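PDB 1UMR: snaclec convulxin subunit alpha, which activates platelets by binding the collagen receptor glycoprotein VI, as the alpha subunit of a snake venom C-type lectin-like toxin. Local coordinates for residues V68-R73 against K103-K108. Numbering follows the deposited sequence.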
ATOM      1  N   VAL A  68      37.394  19.757  32.021  1.00 49.77           N
ATOM      2  CA  VAL A  68      36.364  20.514  32.794  1.00 47.91           C
ATOM      3  C   VAL A  68      35.097  19.693  32.933  1.00 38.87           C
ATOM      4  O   VAL A  68      34.540  19.179  31.938  1.00 35.82           O
ATOM      5  CB  VAL A  68      36.056  21.913  32.177  1.00 49.03           C
ATOM      6  CG1 VAL A  68      35.281  22.796  33.159  1.00 49.90           C
ATOM      7  CG2 VAL A  68      37.338  22.642  31.928  1.00 44.09           C
ATOM      8  N   SER A  69      34.655  19.526  34.158  1.00 39.59           N
ATOM      9  CA  SER A  69      33.392  18.770  34.377  1.00 37.82           C
ATOM     10  C   SER A  69      32.163  19.508  33.730  1.00 44.43           C
ATOM     11  O   SER A  69      32.052  20.722  33.832  1.00 44.34           O
ATOM     12  CB  SER A  69      33.146  18.582  35.869  1.00 35.04           C
ATOM     13  OG  SER A  69      33.814  17.438  36.418  1.00 38.98           O
ATOM     14  N   ILE A  70      31.254  18.786  33.077  1.00 39.48           N
ATOM     15  CA  ILE A  70      29.921  19.323  32.802  1.00 38.60           C
ATOM     16  C   ILE A  70      28.826  18.383  33.465  1.00 43.61           C
ATOM     17  O   ILE A  70      29.136  17.387  34.177  1.00 37.19           O
ATOM     18  CB  ILE A  70      29.706  19.477  31.402  1.00 38.65           C
ATOM     19  CG1 ILE A  70      29.590  18.078  30.829  1.00 38.33           C
ATOM     20  CG2 ILE A  70      30.869  20.298  30.771  1.00 36.77           C
ATOM     21  CD1 ILE A  70      29.610  17.978  29.393  1.00 40.01           C
ATOM     22  N   GLY A  71      27.559  18.747  33.321  1.00 45.04           N
ATOM     23  CA  GLY A  71      26.514  18.321  34.255  1.00 36.50           C
ATOM     24  C   GLY A  71      25.808  17.040  33.775  1.00 37.15           C
ATOM     25  O   GLY A  71      24.702  16.710  34.247  1.00 41.76           O
ATOM     26  N   LEU A  72      26.421  16.275  32.864  1.00 32.32           N
ATOM     27  CA  LEU A  72      25.723  15.065  32.400  1.00 39.90           C
ATOM     28  C   LEU A  72      26.164  13.882  33.163  1.00 40.60           C
ATOM     29  O   LEU A  72      27.406  13.568  33.307  1.00 39.48           O
ATOM     30  CB  LEU A  72      26.002  14.824  30.932  1.00 37.12           C
ATOM     31  CG  LEU A  72      25.000  15.146  29.869  1.00 40.68           C
ATOM     32  CD1 LEU A  72      25.623  14.696  28.460  1.00 35.56           C
ATOM     33  CD2 LEU A  72      23.566  14.510  30.050  1.00 44.68           C
ATOM     34  N   ARG A  73      25.194  13.114  33.606  1.00 39.48           N
ATOM     35  CA  ARG A  73      25.633  11.962  34.424  1.00 38.42           C
ATOM     36  C   ARG A  73      24.689  10.800  34.137  1.00 42.71           C
ATOM     37  O   ARG A  73      23.489  11.040  33.858  1.00 38.41           O
ATOM     38  CB  ARG A  73      25.740  12.356  35.925  1.00 32.85           C
ATOM     39  CG  ARG A  73      25.719  11.168  37.013  1.00 46.47           C
ATOM     40  CD  ARG A  73      26.150  11.552  38.509  1.00 53.53           C
ATOM     41  NE  ARG A  73      26.659  10.356  39.241  1.00 72.42           N
ATOM     42  CZ  ARG A  73      27.558  10.214  40.327  1.00 76.16           C
ATOM     43  NH1 ARG A  73      28.146  11.207  41.032  1.00 68.28           N
ATOM     44  NH2 ARG A  73      27.881   8.950  40.698  1.00 77.03           N
ATOM     45  N   LYS A 103      30.765   7.202  34.630  1.00 36.21           N
ATOM     46  CA  LYS A 103      29.372   7.644  34.658  1.00 45.09           C
ATOM     47  C   LYS A 103      29.157   9.213  34.632  1.00 45.66           C
ATOM     48  O   LYS A 103      28.016   9.711  34.535  1.00 41.11           O
ATOM     49  CB  LYS A 103      28.710   7.093  35.915  1.00 44.82           C
ATOM     50  CG  LYS A 103      28.268   5.656  35.845  1.00 44.76           C
ATOM     51  CD  LYS A 103      27.625   5.227  37.256  1.00 38.70           C
ATOM     52  CE  LYS A 103      26.809   3.876  37.075  1.00 45.64           C
ATOM     53  NZ  LYS A 103      26.159   3.627  38.437  1.00 44.68           N
ATOM     54  N   CYS A 104      30.258   9.950  34.753  1.00 40.51           N
ATOM     55  CA  CYS A 104      30.250  11.395  34.598  1.00 34.37           C
ATOM     56  C   CYS A 104      30.700  11.881  33.210  1.00 35.46           C
ATOM     57  O   CYS A 104      30.856  11.079  32.230  1.00 37.64           O
ATOM     58  CB  CYS A 104      31.058  12.003  35.750  1.00 29.70           C
ATOM     59  SG  CYS A 104      29.984  11.799  37.115  1.00 43.56           S
ATOM     60  N   SER A 105      30.887  13.200  33.067  1.00 39.32           N
ATOM     61  CA  SER A 105      31.322  13.728  31.757  1.00 45.20           C
ATOM     62  C   SER A 105      32.097  15.018  31.836  1.00 42.60           C
ATOM     63  O   SER A 105      32.131  15.695  32.864  1.00 39.88           O
ATOM     64  CB  SER A 105      30.172  13.899  30.816  1.00 44.07           C
ATOM     65  OG  SER A 105      29.350  14.821  31.468  1.00 43.43           O
ATOM     66  N   LEU A 106      32.809  15.306  30.745  1.00 46.11           N
ATOM     67  CA  LEU A 106      33.811  16.324  30.786  1.00 39.95           C
ATOM     68  C   LEU A 106      34.124  16.944  29.411  1.00 40.36           C
ATOM     69  O   LEU A 106      33.677  16.427  28.367  1.00 37.34           O
ATOM     70  CB  LEU A 106      35.037  15.751  31.499  1.00 47.87           C
ATOM     71  CG  LEU A 106      36.325  15.130  30.944  1.00 47.35           C
ATOM     72  CD1 LEU A 106      36.828  14.163  31.951  1.00 41.22           C
ATOM     73  CD2 LEU A 106      36.233  14.499  29.635  1.00 55.95           C
ATOM     74  N   LEU A 107      34.767  18.128  29.417  1.00 38.87           N
ATOM     75  CA  LEU A 107      35.332  18.679  28.168  1.00 39.57           C
ATOM     76  C   LEU A 107      36.883  18.615  28.280  1.00 38.97           C
ATOM     77  O   LEU A 107      37.439  18.748  29.380  1.00 40.09           O
ATOM     78  CB  LEU A 107      34.934  20.150  28.083  1.00 45.31           C
ATOM     79  CG  LEU A 107      33.634  20.721  27.416  1.00 48.58           C
ATOM     80  CD1 LEU A 107      32.640  19.756  26.844  1.00 35.69           C
ATOM     81  CD2 LEU A 107      32.971  21.835  28.268  1.00 35.24           C
ATOM     82  N   LYS A 108      37.568  18.486  27.156  1.00 37.66           N
ATOM     83  CA  LYS A 108      39.030  18.401  27.065  1.00 46.36           C
ATOM     84  C   LYS A 108      39.650  19.601  26.381  1.00 43.40           C
ATOM     85  O   LYS A 108      39.231  19.931  25.288  1.00 43.55           O
ATOM     86  CB  LYS A 108      39.355  17.212  26.104  1.00 51.17           C
ATOM     87  CG  LYS A 108      39.648  15.970  26.792  1.00 54.99           C
ATOM     88  CD  LYS A 108      39.434  14.808  25.922  1.00 55.21           C
ATOM     89  CE  LYS A 108      39.551  13.552  26.808  1.00 55.56           C
ATOM     90  NZ  LYS A 108      40.295  12.421  26.120  1.00 67.06           N
TER
HETATM   91  O   HOH W   1      33.307  14.977  35.380  1.00 47.81           O
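V68 and L107 form a hydrogen-bonded antiparallel pair. V68 N donates to L107 O at 2.8 Å, and L107 N donates back to V68 O at 2.7 Å. Two residues on, I70 N donates to S105 O at 3.2 Å, but from above the carbonyl plane. A water donates to the same S105 O and also bonds S69 OG. Beyond this point the chain from 68 to 73 bulges away at G71, and a side chain spans the gap. S105 OG donates to L72 O at 3.0 Å, in the carbonyl plane and on a lone pair. S105 chi1 of 61° places OG between its own backbone N and carbonyl carbon, where it meets L72 O. I70 CG1 lies 3.3 Å from this OG, while I70 CG2 meets L107 CD2 at 3.6 Å, the two side chains crossing nearly at right angles. At the far end, C104 SG sits over one face of the R73 guanidinium and is disulfide-bonded to C121. L72 and R73 pair in an antiparallel ladder with a strand of another protein chain, so the sheet continues across the interface. In effect, the S105 hydroxyl stands in for a backbone N-H where strand 67-74 is broken in the C-type lectin-like fold.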